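Local coordinates for DNA repair protein RecN (Deinococcus radiodurans, PDB 4ABX) that may take part in recombinational repair of damaged DNA as an SMC-like, ATP-binding protein, of which this chain is the coiled-coil domain, at residues Glu59-Gly64 and Ala105-Leu110; Glu9-Ile14 and Glu164-Ala169; Glu35-Glu40 and Ala129-Leu134. All blocks are in the same frame, centred on the assembly; numbering follows the deposited sequence.

How the contacts relate
All three contacts pack helix on helix in a long, largely helical domain. Contact 1 is the buried one; contacts 2 and 3 lie nearer the surface. Contacts 1 and 3 share helix 33-63, which meets helix 121-141 towards its start and helix 87-115 at its end, with centres about 35 Å apart. Contact 2 joins the first and last helices, and its centre is about 70 Å from that of contact 1, on the opposite side of the chain's centre. The chemistry follows the place: small and branched apolar groups in contact 1, leucines beside an arginine stem in contact 3, and in contact 2 an arginine and a glutamate lying past each other without a salt bridge, with an isoleucine methyl against the carboxylate.

Contact 1. Residues Glu59-Gly64 and Ala105-Leu110; sequences ELLSDG and AIAGEL
Leu61 and Ser62 pack against Ile106, Ala107 and Leu110, and between 59-64 and 105-110 the contact is made through carbon atoms alone. Leu61 does most of the work. Its CD1 reaches Ile106 CG2 at 4.0 Å and also meets Leu110 CD1 at 4.1 Å, so one methyl group touches two residues a turn apart on the facing helix. The Leu61 and Leu110 side chains cross at about a right angle. Closer to the backbone, Leu61 CB rests on Ala107 CB at 4.1 Å. Ser62 comes to the same methyl with its CB, 3.9 Å from Ala107 CB. With only a methyl at Ala107, the backbones come close: the CA atoms of Leu61 and Ala107 are 6.2 Å apart.

This is a helix-helix crossing within the coiled-coil domain, at the point where helix 33-63 ends against the side of helix 87-115. The local axes pass 9.1 Å apart at their closest, their directions 109° apart, far from the near-antiparallel course of a regular coiled-coil pair. A pi-type turn lies in the last residues of helix 33-63, where Gly64 N bonds to Glu59 O at 2.7 Å, and Gly64 is the first residue to leave the helical conformation.

The polar groups keep to the borders of the apolar patch. While the CB of Ser62 is what meets Ala107, its OG makes a weak hydrogen bond to Asp63 OD1. The other oxygen of that carboxylate, OD2, forms a salt bridge with Arg111, one residue beyond the 105-110 segment.

The second subunit adds further packing: its Ala75 touches Leu61, and its Leu92 lies against Leu110.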
ATOM      1  N   GLU A  59       8.432   3.768   8.043  1.00 28.54           N
ATOM      2  CA  GLU A  59       8.549   4.160   6.642  1.00 33.57           C
ATOM      3  C   GLU A  59       7.495   3.478   5.761  1.00 29.91           C
ATOM      4  O   GLU A  59       6.822   4.132   4.966  1.00 28.43           O
ATOM      5  CB  GLU A  59       9.954   3.844   6.124  1.00 40.74           C
ATOM      6  CG  GLU A  59      10.303   4.527   4.810  1.00 50.54           C
ATOM      7  CD  GLU A  59      10.531   6.020   4.972  1.00 54.41           C
ATOM      8  OE1 GLU A  59      10.488   6.512   6.122  1.00 53.07           O
ATOM      9  OE2 GLU A  59      10.762   6.698   3.948  1.00 58.14           O
ATOM     10  N   LEU A  60       7.352   2.163   5.914  1.00 26.55           N
ATOM     11  CA  LEU A  60       6.459   1.373   5.065  1.00 26.39           C
ATOM     12  C   LEU A  60       4.984   1.539   5.418  1.00 27.47           C
ATOM     13  O   LEU A  60       4.111   1.424   4.553  1.00 29.38           O
ATOM     14  CB  LEU A  60       6.827  -0.113   5.134  1.00 27.53           C
ATOM     15  CG  LEU A  60       8.153  -0.550   4.507  1.00 28.95           C
ATOM     16  CD1 LEU A  60       8.597  -1.904   5.064  1.00 28.83           C
ATOM     17  CD2 LEU A  60       8.075  -0.586   2.984  1.00 33.19           C
ATOM     18  N   LEU A  61       4.698   1.798   6.689  1.00 24.13           N
ATOM     19  CA  LEU A  61       3.313   1.914   7.121  1.00 23.30           C
ATOM     20  C   LEU A  61       2.772   3.326   6.921  1.00 28.60           C
ATOM     21  O   LEU A  61       1.571   3.508   6.739  1.00 27.07           O
ATOM     22  CB  LEU A  61       3.154   1.512   8.592  1.00 20.13           C
ATOM     23  CG  LEU A  61       3.326   0.041   8.975  1.00 20.78           C
ATOM     24  CD1 LEU A  61       2.993  -0.146  10.445  1.00 17.95           C
ATOM     25  CD2 LEU A  61       2.452  -0.869   8.102  1.00 21.37           C
ATOM     26  N   SER A  62       3.657   4.321   6.941  1.00 26.04           N
ATOM     27  CA  SER A  62       3.204   5.695   7.121  1.00 32.62           C
ATOM     28  C   SER A  62       4.006   6.783   6.394  1.00 33.05           C
ATOM     29  O   SER A  62       3.432   7.594   5.672  1.00 37.66           O
ATOM     30  CB  SER A  62       3.141   6.014   8.621  1.00 37.02           C
ATOM     31  OG  SER A  62       2.540   7.276   8.854  1.00 47.80           O
ATOM     32  N   ASP A  63       5.323   6.807   6.592  1.00 31.37           N
ATOM     33  CA  ASP A  63       6.135   7.951   6.174  1.00 37.74           C
ATOM     34  C   ASP A  63       6.694   7.902   4.750  1.00 40.41           C
ATOM     35  O   ASP A  63       6.970   8.946   4.161  1.00 44.24           O
ATOM     36  CB  ASP A  63       7.283   8.180   7.165  1.00 41.06           C
ATOM     37  CG  ASP A  63       6.810   8.771   8.477  1.00 43.67           C
ATOM     38  OD1 ASP A  63       5.584   8.760   8.731  1.00 37.96           O
ATOM     39  OD2 ASP A  63       7.667   9.243   9.255  1.00 47.78           O
ATOM     40  N   GLY A  64       6.882   6.706   4.205  1.00 36.72           N
ATOM     41  CA  GLY A  64       7.401   6.575   2.856  1.00 39.52           C
ATOM     42  C   GLY A  64       6.501   7.267   1.846  1.00 42.35           C
ATOM     43  O   GLY A  64       5.310   7.463   2.099  1.00 41.12           O
ATOM     44  N   ALA A 105      -1.991   3.734  14.356  1.00 26.35           N
ATOM     45  CA  ALA A 105      -1.673   3.603  15.771  1.00 25.84           C
ATOM     46  C   ALA A 105      -0.375   2.815  15.930  1.00 25.89           C
ATOM     47  O   ALA A 105       0.517   3.203  16.691  1.00 25.62           O
ATOM     48  CB  ALA A 105      -2.818   2.923  16.516  1.00 22.32           C
ATOM     49  N   ILE A 106      -0.263   1.717  15.188  1.00 21.38           N
ATOM     50  CA  ILE A 106       0.939   0.895  15.229  1.00 20.16           C
ATOM     51  C   ILE A 106       2.166   1.679  14.757  1.00 24.28           C
ATOM     52  O   ILE A 106       3.232   1.601  15.369  1.00 22.54           O
ATOM     53  CB  ILE A 106       0.776  -0.385  14.402  1.00 22.45           C
ATOM     54  CG1 ILE A 106      -0.204  -1.338  15.098  1.00 22.42           C
ATOM     55  CG2 ILE A 106       2.125  -1.062  14.198  1.00 20.44           C
ATOM     56  CD1 ILE A 106      -0.633  -2.504  14.223  1.00 25.09           C
ATOM     57  N   ALA A 107       2.005   2.442  13.681  1.00 21.33           N
ATOM     58  CA  ALA A 107       3.094   3.277  13.184  1.00 29.46           C
ATOM     59  C   ALA A 107       3.526   4.305  14.233  1.00 28.28           C
ATOM     60  O   ALA A 107       4.705   4.648  14.332  1.00 28.84           O
ATOM     61  CB  ALA A 107       2.691   3.967  11.878  1.00 30.10           C
ATOM     62  N   GLY A 108       2.570   4.790  15.018  1.00 30.94           N
ATOM     63  CA  GLY A 108       2.865   5.718  16.099  1.00 29.15           C
ATOM     64  C   GLY A 108       3.696   5.106  17.217  1.00 30.56           C
ATOM     65  O   GLY A 108       4.648   5.722  17.707  1.00 27.23           O
ATOM     66  N   GLU A 109       3.342   3.893  17.627  1.00 27.56           N
ATOM     67  CA  GLU A 109       4.086   3.206  18.680  1.00 24.73           C
ATOM     68  C   GLU A 109       5.498   2.858  18.219  1.00 25.39           C
ATOM     69  O   GLU A 109       6.464   2.949  18.991  1.00 32.08           O
ATOM     70  CB  GLU A 109       3.357   1.943  19.128  1.00 27.55           C
ATOM     71  CG  GLU A 109       3.020   1.929  20.611  1.00 46.72           C
ATOM     72  CD  GLU A 109       1.636   2.471  20.890  1.00 53.62           C
ATOM     73  OE1 GLU A 109       0.656   1.818  20.478  1.00 57.99           O
ATOM     74  OE2 GLU A 109       1.527   3.547  21.512  1.00 55.23           O
ATOM     75  N   LEU A 110       5.612   2.453  16.960  1.00 24.93           N
ATOM     76  CA  LEU A 110       6.912   2.172  16.368  1.00 23.91           C
ATOM     77  C   LEU A 110       7.797   3.412  16.388  1.00 29.20           C
ATOM     78  O   LEU A 110       8.985   3.332  16.703  1.00 30.78           O
ATOM     79  CB  LEU A 110       6.749   1.657  14.938  1.00 20.66           C
ATOM     80  CG  LEU A 110       6.151   0.254  14.815  1.00 22.09           C
ATOM     81  CD1 LEU A 110       5.895  -0.103  13.352  1.00 19.19           C
ATOM     82  CD2 LEU A 110       7.055  -0.783  15.482  1.00 22.56           C
TER

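Contact 2. Residues Glu9-Ile14 and Glu164-Ala169; sequences ERARQI and EDERDA
The Arg10 guanidinium has Asp165 CB over one face, 4.2 Å above its plane and displaced from the centre of the group, while Glu166 CG sits at the edge, 3.4 Å from Arg10 NH1. Ala169 CB, in a poorly ordered residue, approaches the group obliquely. The Glu166 carboxylate is turned nearly square to the guanidinium, the planes 83° apart.

These residues belong to a roughly antiparallel helix pair, the first and last helices of the coiled-coil domain, whose local axes come within 11.3 Å, directions 142° apart. Both chain ends leave the domain here, as expected where a coiled-coil arm is inserted in a longer protein.

Arg10 and Glu166 run alongside one another, heading opposite ways, so aliphatic parts meet: Arg10 CD lies 3.5 Å from Glu166 CG. The arginine stem leaves with CG anti to N (chi1 -175°) and bends at chi3, which lays the guanidinium alongside the glutamate's CG rather than its oxygens. NH1 and Glu166 OE2 remain 4.7 Å apart, too far for a salt bridge, although the opposite charges probably still attract.

Ile14 and Glu166 reach toward each other from their two helices, and Ile14 also packs on Leu159 and Leu162 of helix 145-169. The methyl group Ile14 CD1 ends up against the carboxylate itself, 3.3 Å from Glu166 OE1.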
ATOM      1  N   GLU A   9      72.451  -9.107   9.273  1.00 31.59           N
ATOM      2  CA  GLU A   9      71.274  -9.879   9.661  1.00 32.34           C
ATOM      3  C   GLU A   9      70.814  -9.550  11.082  1.00 30.77           C
ATOM      4  O   GLU A   9      69.615  -9.492  11.362  1.00 26.94           O
ATOM      5  CB  GLU A   9      71.540 -11.377   9.521  1.00 39.18           C
ATOM      6  CG  GLU A   9      71.586 -11.863   8.086  1.00 47.96           C
ATOM      7  CD  GLU A   9      72.019 -13.312   7.974  1.00 60.51           C
ATOM      8  OE1 GLU A   9      72.408 -13.896   9.007  1.00 66.31           O
ATOM      9  OE2 GLU A   9      71.974 -13.865   6.854  1.00 64.35           O
ATOM     10  N   ARG A  10      71.769  -9.335  11.976  1.00 29.46           N
ATOM     11  CA  ARG A  10      71.441  -8.970  13.347  1.00 29.19           C
ATOM     12  C   ARG A  10      70.780  -7.595  13.402  1.00 28.61           C
ATOM     13  O   ARG A  10      69.828  -7.387  14.153  1.00 30.05           O
ATOM     14  CB  ARG A  10      72.688  -8.975  14.227  1.00 24.87           C
ATOM     15  CG  ARG A  10      72.397  -8.718  15.695  1.00 32.75           C
ATOM     16  CD  ARG A  10      73.653  -8.294  16.459  1.00 40.99           C
ATOM     17  NE  ARG A  10      74.746  -9.248  16.306  1.00 48.08           N
ATOM     18  CZ  ARG A  10      76.030  -8.910  16.228  1.00 55.64           C
ATOM     19  NH1 ARG A  10      76.392  -7.633  16.281  1.00 55.81           N
ATOM     20  NH2 ARG A  10      76.954  -9.849  16.086  1.00 57.44           N
ATOM     21  N   ALA A  11      71.300  -6.656  12.614  1.00 30.27           N
ATOM     22  CA  ALA A  11      70.746  -5.307  12.572  1.00 28.26           C
ATOM     23  C   ALA A  11      69.284  -5.349  12.134  1.00 29.95           C
ATOM     24  O   ALA A  11      68.428  -4.685  12.720  1.00 28.46           O
ATOM     25  CB  ALA A  11      71.562  -4.418  11.639  1.00 21.43           C
ATOM     26  N   ARG A  12      69.003  -6.144  11.108  1.00 27.61           N
ATOM     27  CA  ARG A  12      67.643  -6.267  10.605  1.00 20.95           C
ATOM     28  C   ARG A  12      66.740  -6.967  11.618  1.00 21.40           C
ATOM     29  O   ARG A  12      65.574  -6.619  11.759  1.00 25.28           O
ATOM     30  CB  ARG A  12      67.613  -6.976   9.240  1.00 24.37           C
ATOM     31  CG  ARG A  12      68.319  -6.191   8.121  1.00 20.01           C
ATOM     32  CD  ARG A  12      67.993  -6.729   6.728  1.00 21.69           C
ATOM     33  NE  ARG A  12      68.229  -8.165   6.611  1.00 23.16           N
ATOM     34  CZ  ARG A  12      69.379  -8.711   6.226  1.00 31.78           C
ATOM     35  NH1 ARG A  12      70.420  -7.945   5.910  1.00 28.51           N
ATOM     36  NH2 ARG A  12      69.488 -10.031   6.154  1.00 33.03           N
ATOM     37  N   GLN A  13      67.282  -7.949  12.329  1.00 22.04           N
ATOM     38  CA  GLN A  13      66.492  -8.662  13.322  1.00 24.33           C
ATOM     39  C   GLN A  13      66.114  -7.737  14.475  1.00 27.40           C
ATOM     40  O   GLN A  13      65.010  -7.819  15.011  1.00 25.89           O
ATOM     41  CB  GLN A  13      67.235  -9.896  13.835  1.00 25.31           C
ATOM     42  CG  GLN A  13      66.428 -10.738  14.820  1.00 26.06           C
ATOM     43  CD  GLN A  13      65.285 -11.485  14.155  1.00 35.66           C
ATOM     44  OE1 GLN A  13      64.491 -12.146  14.822  1.00 38.70           O
ATOM     45  NE2 GLN A  13      65.205 -11.391  12.835  1.00 38.39           N
ATOM     46  N   ILE A  14      67.034  -6.854  14.852  1.00 30.56           N
ATOM     47  CA  ILE A  14      66.751  -5.844  15.872  1.00 27.47           C
ATOM     48  C   ILE A  14      65.572  -4.949  15.476  1.00 25.56           C
ATOM     49  O   ILE A  14      64.705  -4.669  16.302  1.00 25.70           O
ATOM     50  CB  ILE A  14      67.997  -4.981  16.182  1.00 24.64           C
ATOM     51  CG1 ILE A  14      69.030  -5.815  16.941  1.00 23.00           C
ATOM     52  CG2 ILE A  14      67.615  -3.735  16.983  1.00 24.79           C
ATOM     53  CD1 ILE A  14      70.370  -5.117  17.156  1.00 26.92           C
ATOM     54  N   GLU A 164      72.730  -6.252  23.204  1.00 37.34           N
ATOM     55  CA  GLU A 164      73.918  -6.470  24.020  1.00 43.84           C
ATOM     56  C   GLU A 164      75.070  -7.027  23.189  1.00 43.19           C
ATOM     57  O   GLU A 164      76.227  -6.642  23.381  1.00 42.51           O
ATOM     58  CB  GLU A 164      73.615  -7.409  25.188  1.00 50.39           C
ATOM     59  CG  GLU A 164      74.804  -7.634  26.111  1.00 55.50           C
ATOM     60  CD  GLU A 164      74.502  -8.612  27.226  1.00 64.68           C
ATOM     61  OE1 GLU A 164      73.817  -8.222  28.196  1.00 69.90           O
ATOM     62  OE2 GLU A 164      74.951  -9.774  27.134  1.00 66.57           O
ATOM     63  N   ASP A 165      74.752  -7.935  22.269  1.00 42.48           N
ATOM     64  CA  ASP A 165      75.766  -8.524  21.400  1.00 42.18           C
ATOM     65  C   ASP A 165      76.428  -7.443  20.554  1.00 41.73           C
ATOM     66  O   ASP A 165      77.635  -7.480  20.314  1.00 41.87           O
ATOM     67  CB  ASP A 165      75.155  -9.594  20.491  1.00 37.61           C
ATOM     68  CG  ASP A 165      74.609 -10.779  21.265  1.00 37.24           C
ATOM     69  OD1 ASP A 165      75.129 -11.068  22.361  1.00 41.38           O
ATOM     70  OD2 ASP A 165      73.657 -11.424  20.775  1.00 36.97           O
ATOM     71  N   GLU A 166      75.628  -6.485  20.098  1.00 41.52           N
ATOM     72  CA  GLU A 166      76.150  -5.382  19.302  1.00 43.04           C
ATOM     73  C   GLU A 166      77.088  -4.503  20.112  1.00 42.47           C
ATOM     74  O   GLU A 166      78.165  -4.146  19.643  1.00 44.85           O
ATOM     75  CB  GLU A 166      75.020  -4.540  18.712  1.00 45.51           C
ATOM     76  CG  GLU A 166      74.583  -4.988  17.330  1.00 53.88           C
ATOM     77  CD  GLU A 166      73.596  -4.030  16.696  1.00 55.17           C
ATOM     78  OE1 GLU A 166      73.007  -3.210  17.434  1.00 54.27           O
ATOM     79  OE2 GLU A 166      73.415  -4.094  15.461  1.00 56.61           O
ATOM     80  N   ARG A 167      76.680  -4.153  21.328  1.00 42.33           N
ATOM     81  CA  ARG A 167      77.540  -3.366  22.201  1.00 52.57           C
ATOM     82  C   ARG A 167      78.828  -4.117  22.539  1.00 56.48           C
ATOM     83  O   ARG A 167      79.905  -3.524  22.602  1.00 55.54           O
ATOM     84  CB  ARG A 167      76.795  -2.934  23.470  1.00 59.25           C
ATOM     85  CG  ARG A 167      76.011  -1.636  23.294  1.00 62.22           C
ATOM     86  CD  ARG A 167      75.323  -1.197  24.577  1.00 67.48           C
ATOM     87  NE  ARG A 167      74.113  -1.971  24.840  1.00 71.48           N
ATOM     88  CZ  ARG A 167      74.069  -3.046  25.619  1.00 72.90           C
ATOM     89  NH1 ARG A 167      75.172  -3.475  26.220  1.00 73.32           N
ATOM     90  NH2 ARG A 167      72.923  -3.688  25.797  1.00 71.20           N
ATOM     91  N   ASP A 168      78.715  -5.425  22.744  1.00 59.34           N
ATOM     92  CA  ASP A 168      79.891  -6.248  23.004  1.00 65.02           C
ATOM     93  C   ASP A 168      80.807  -6.298  21.784  1.00 68.94           C
ATOM     94  O   ASP A 168      82.029  -6.378  21.915  1.00 68.40           O
ATOM     95  CB  ASP A 168      79.488  -7.666  23.420  1.00 65.85           C
ATOM     96  CG  ASP A 168      79.010  -7.741  24.860  1.00 67.91           C
ATOM     97  OD1 ASP A 168      79.099  -6.721  25.576  1.00 68.01           O
ATOM     98  OD2 ASP A 168      78.555  -8.829  25.281  1.00 69.22           O
ATOM     99  N   ALA A 169      80.209  -6.244  20.598  1.00 72.27           N
ATOM    100  CA  ALA A 169      80.962  -6.349  19.352  1.00 76.61           C
ATOM    101  C   ALA A 169      81.926  -5.180  19.143  1.00 84.19           C
ATOM    102  O   ALA A 169      83.006  -5.350  18.575  1.00 84.28           O
ATOM    103  CB  ALA A 169      80.011  -6.470  18.171  1.00 72.25           C
TER

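Contact 3. Residues Glu35-Glu40 and Ala129-Leu134; sequences EGLNTE and ARLSAL
Near its start, helix 33-63 of the coiled-coil domain lies against helix 121-141 in a broadly antiparallel packing, the local axes coming within 10.5 Å and their directions 137° apart. Leu37 is the centre of the contact, touching Arg130, Leu131 and Leu134. Its CD1 methyl touches Arg130 CG at 3.5 Å and meets Leu134 CD1 at 3.7 Å. The side chains of Leu37 and Leu131 pass flank to flank, each pointing toward the other's helix, which brings Leu131 CD2 against Leu37 CB at 3.5 Å.

Asn38 flanks the same leucine: its ND2 lies 3.9 Å from Leu131 CD2, a contact of packing only. Replacing Leu131 with an alanine would probably open a gap beside Leu37 CB and leave the Asn38 amide without the methyls it rests on.

Arg130 serves both kinds of chemistry. Its CG stands anti to its N (chi1 -177°), next to Leu37, and the chain then bends at chi2 (65°), carrying the guanidinium away from Leu37. Leu134 CD2 lies over one face of that group, 3.9 Å above the plane and toward its rim. The nitrogens bind elsewhere: NH1 to the carbonyl of Val27, where helix 6-27 ends, NE in a salt bridge to Glu33, and NH2 weakly to Ser28 O.

The arginine therefore lends its aliphatic stem to the leucine cluster while its guanidinium binds Val27 O and Glu33 at the connection between helices 6-27 and 33-63, so apolar packing and polar anchoring meet in one side chain at this partly exposed interface.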
ATOM      1  N   GLU A  35      35.730 -10.845  26.504  1.00 26.35           N
ATOM      2  CA  GLU A  35      34.446 -11.303  27.030  1.00 31.67           C
ATOM      3  C   GLU A  35      33.470 -10.144  27.194  1.00 28.84           C
ATOM      4  O   GLU A  35      32.331 -10.204  26.724  1.00 24.34           O
ATOM      5  CB  GLU A  35      34.605 -12.024  28.373  1.00 32.24           C
ATOM      6  CG  GLU A  35      33.265 -12.492  28.937  1.00 40.57           C
ATOM      7  CD  GLU A  35      33.346 -12.951  30.383  1.00 52.56           C
ATOM      8  OE1 GLU A  35      34.415 -12.783  31.010  1.00 53.48           O
ATOM      9  OE2 GLU A  35      32.332 -13.477  30.892  1.00 56.32           O
ATOM     10  N   GLY A  36      33.920  -9.096  27.879  1.00 28.79           N
ATOM     11  CA  GLY A  36      33.119  -7.900  28.061  1.00 30.14           C
ATOM     12  C   GLY A  36      32.807  -7.210  26.743  1.00 31.78           C
ATOM     13  O   GLY A  36      31.675  -6.779  26.513  1.00 26.96           O
ATOM     14  N   LEU A  37      33.814  -7.092  25.879  1.00 30.66           N
ATOM     15  CA  LEU A  37      33.620  -6.478  24.567  1.00 29.05           C
ATOM     16  C   LEU A  37      32.528  -7.187  23.760  1.00 25.91           C
ATOM     17  O   LEU A  37      31.632  -6.538  23.210  1.00 21.69           O
ATOM     18  CB  LEU A  37      34.930  -6.455  23.777  1.00 23.77           C
ATOM     19  CG  LEU A  37      36.028  -5.502  24.265  1.00 23.74           C
ATOM     20  CD1 LEU A  37      37.316  -5.733  23.481  1.00 23.15           C
ATOM     21  CD2 LEU A  37      35.583  -4.050  24.152  1.00 22.64           C
ATOM     22  N   ASN A  38      32.609  -8.516  23.697  1.00 19.30           N
ATOM     23  CA  ASN A  38      31.645  -9.317  22.943  1.00 24.48           C
ATOM     24  C   ASN A  38      30.227  -9.183  23.491  1.00 23.47           C
ATOM     25  O   ASN A  38      29.256  -9.122  22.737  1.00 24.38           O
ATOM     26  CB  ASN A  38      32.034 -10.798  22.944  1.00 29.17           C
ATOM     27  CG  ASN A  38      33.225 -11.099  22.055  1.00 31.86           C
ATOM     28  OD1 ASN A  38      34.005 -12.011  22.338  1.00 39.89           O
ATOM     29  ND2 ASN A  38      33.369 -10.344  20.976  1.00 24.14           N
ATOM     30  N   THR A  39      30.114  -9.170  24.812  1.00 23.70           N
ATOM     31  CA  THR A  39      28.821  -8.991  25.462  1.00 25.67           C
ATOM     32  C   THR A  39      28.235  -7.616  25.137  1.00 24.69           C
ATOM     33  O   THR A  39      27.050  -7.491  24.828  1.00 24.96           O
ATOM     34  CB  THR A  39      28.944  -9.183  26.990  1.00 33.87           C
ATOM     35  OG1 THR A  39      29.144 -10.572  27.273  1.00 36.98           O
ATOM     36  CG2 THR A  39      27.691  -8.703  27.701  1.00 40.15           C
ATOM     37  N   GLU A  40      29.076  -6.589  25.187  1.00 21.79           N
ATOM     38  CA  GLU A  40      28.649  -5.224  24.892  1.00 25.90           C
ATOM     39  C   GLU A  40      28.343  -5.029  23.395  1.00 25.33           C
ATOM     40  O   GLU A  40      27.410  -4.313  23.029  1.00 22.03           O
ATOM     41  CB  GLU A  40      29.706  -4.229  25.385  1.00 28.86           C
ATOM     42  CG  GLU A  40      29.315  -2.766  25.280  1.00 33.83           C
ATOM     43  CD  GLU A  40      28.236  -2.345  26.271  1.00 33.45           C
ATOM     44  OE1 GLU A  40      27.630  -3.210  26.946  1.00 27.76           O
ATOM     45  OE2 GLU A  40      27.991  -1.125  26.360  1.00 36.49           O
ATOM     46  N   ALA A 129      35.965  -1.144  17.070  1.00 19.78           N
ATOM     47  CA  ALA A 129      37.333  -0.697  16.839  1.00 22.64           C
ATOM     48  C   ALA A 129      38.330  -1.410  17.758  1.00 25.28           C
ATOM     49  O   ALA A 129      39.430  -1.760  17.330  1.00 31.23           O
ATOM     50  CB  ALA A 129      37.436   0.815  17.003  1.00 25.79           C
ATOM     51  N   ARG A 130      37.949  -1.627  19.014  1.00 22.66           N
ATOM     52  CA  ARG A 130      38.819  -2.340  19.951  1.00 17.03           C
ATOM     53  C   ARG A 130      38.959  -3.803  19.545  1.00 22.35           C
ATOM     54  O   ARG A 130      40.060  -4.354  19.538  1.00 21.01           O
ATOM     55  CB  ARG A 130      38.288  -2.245  21.389  1.00 22.02           C
ATOM     56  CG  ARG A 130      39.188  -2.921  22.439  1.00 21.15           C
ATOM     57  CD  ARG A 130      40.555  -2.226  22.553  1.00 26.09           C
ATOM     58  NE  ARG A 130      41.442  -2.878  23.519  1.00 24.28           N
ATOM     59  CZ  ARG A 130      42.745  -2.627  23.627  1.00 27.43           C
ATOM     60  NH1 ARG A 130      43.320  -1.739  22.822  1.00 30.09           N
ATOM     61  NH2 ARG A 130      43.478  -3.264  24.531  1.00 20.94           N
ATOM     62  N   LEU A 131      37.833  -4.426  19.212  1.00 21.27           N
ATOM     63  CA  LEU A 131      37.817  -5.823  18.793  1.00 26.31           C
ATOM     64  C   LEU A 131      38.632  -6.024  17.520  1.00 25.68           C
ATOM     65  O   LEU A 131      39.310  -7.040  17.349  1.00 24.84           O
ATOM     66  CB  LEU A 131      36.374  -6.291  18.578  1.00 27.22           C
ATOM     67  CG  LEU A 131      35.565  -6.489  19.859  1.00 22.93           C
ATOM     68  CD1 LEU A 131      34.084  -6.718  19.555  1.00 24.01           C
ATOM     69  CD2 LEU A 131      36.148  -7.641  20.663  1.00 19.41           C
ATOM     70  N   SER A 132      38.550  -5.052  16.620  1.00 16.37           N
ATOM     71  CA  SER A 132      39.311  -5.101  15.380  1.00 22.79           C
ATOM     72  C   SER A 132      40.804  -4.991  15.655  1.00 23.03           C
ATOM     73  O   SER A 132      41.605  -5.666  15.011  1.00 19.98           O
ATOM     74  CB  SER A 132      38.884  -3.980  14.434  1.00 31.19           C
ATOM     75  OG  SER A 132      39.730  -3.944  13.298  1.00 38.12           O
ATOM     76  N   ALA A 133      41.174  -4.138  16.608  1.00 19.84           N
ATOM     77  CA  ALA A 133      42.584  -3.960  16.946  1.00 24.57           C
ATOM     78  C   ALA A 133      43.137  -5.235  17.570  1.00 21.64           C
ATOM     79  O   ALA A 133      44.254  -5.653  17.263  1.00 22.64           O
ATOM     80  CB  ALA A 133      42.777  -2.765  17.876  1.00 26.81           C
ATOM     81  N   LEU A 134      42.347  -5.861  18.440  1.00 20.85           N
ATOM     82  CA  LEU A 134      42.755  -7.112  19.075  1.00 17.61           C
ATOM     83  C   LEU A 134      42.847  -8.247  18.050  1.00 20.42           C
ATOM     84  O   LEU A 134      43.767  -9.068  18.108  1.00 19.75           O
ATOM     85  CB  LEU A 134      41.808  -7.483  20.231  1.00 15.84           C
ATOM     86  CG  LEU A 134      41.815  -6.534  21.431  1.00 20.37           C
ATOM     87  CD1 LEU A 134      40.684  -6.857  22.406  1.00 18.27           C
ATOM     88  CD2 LEU A 134      43.175  -6.560  22.139  1.00 22.73           C
TER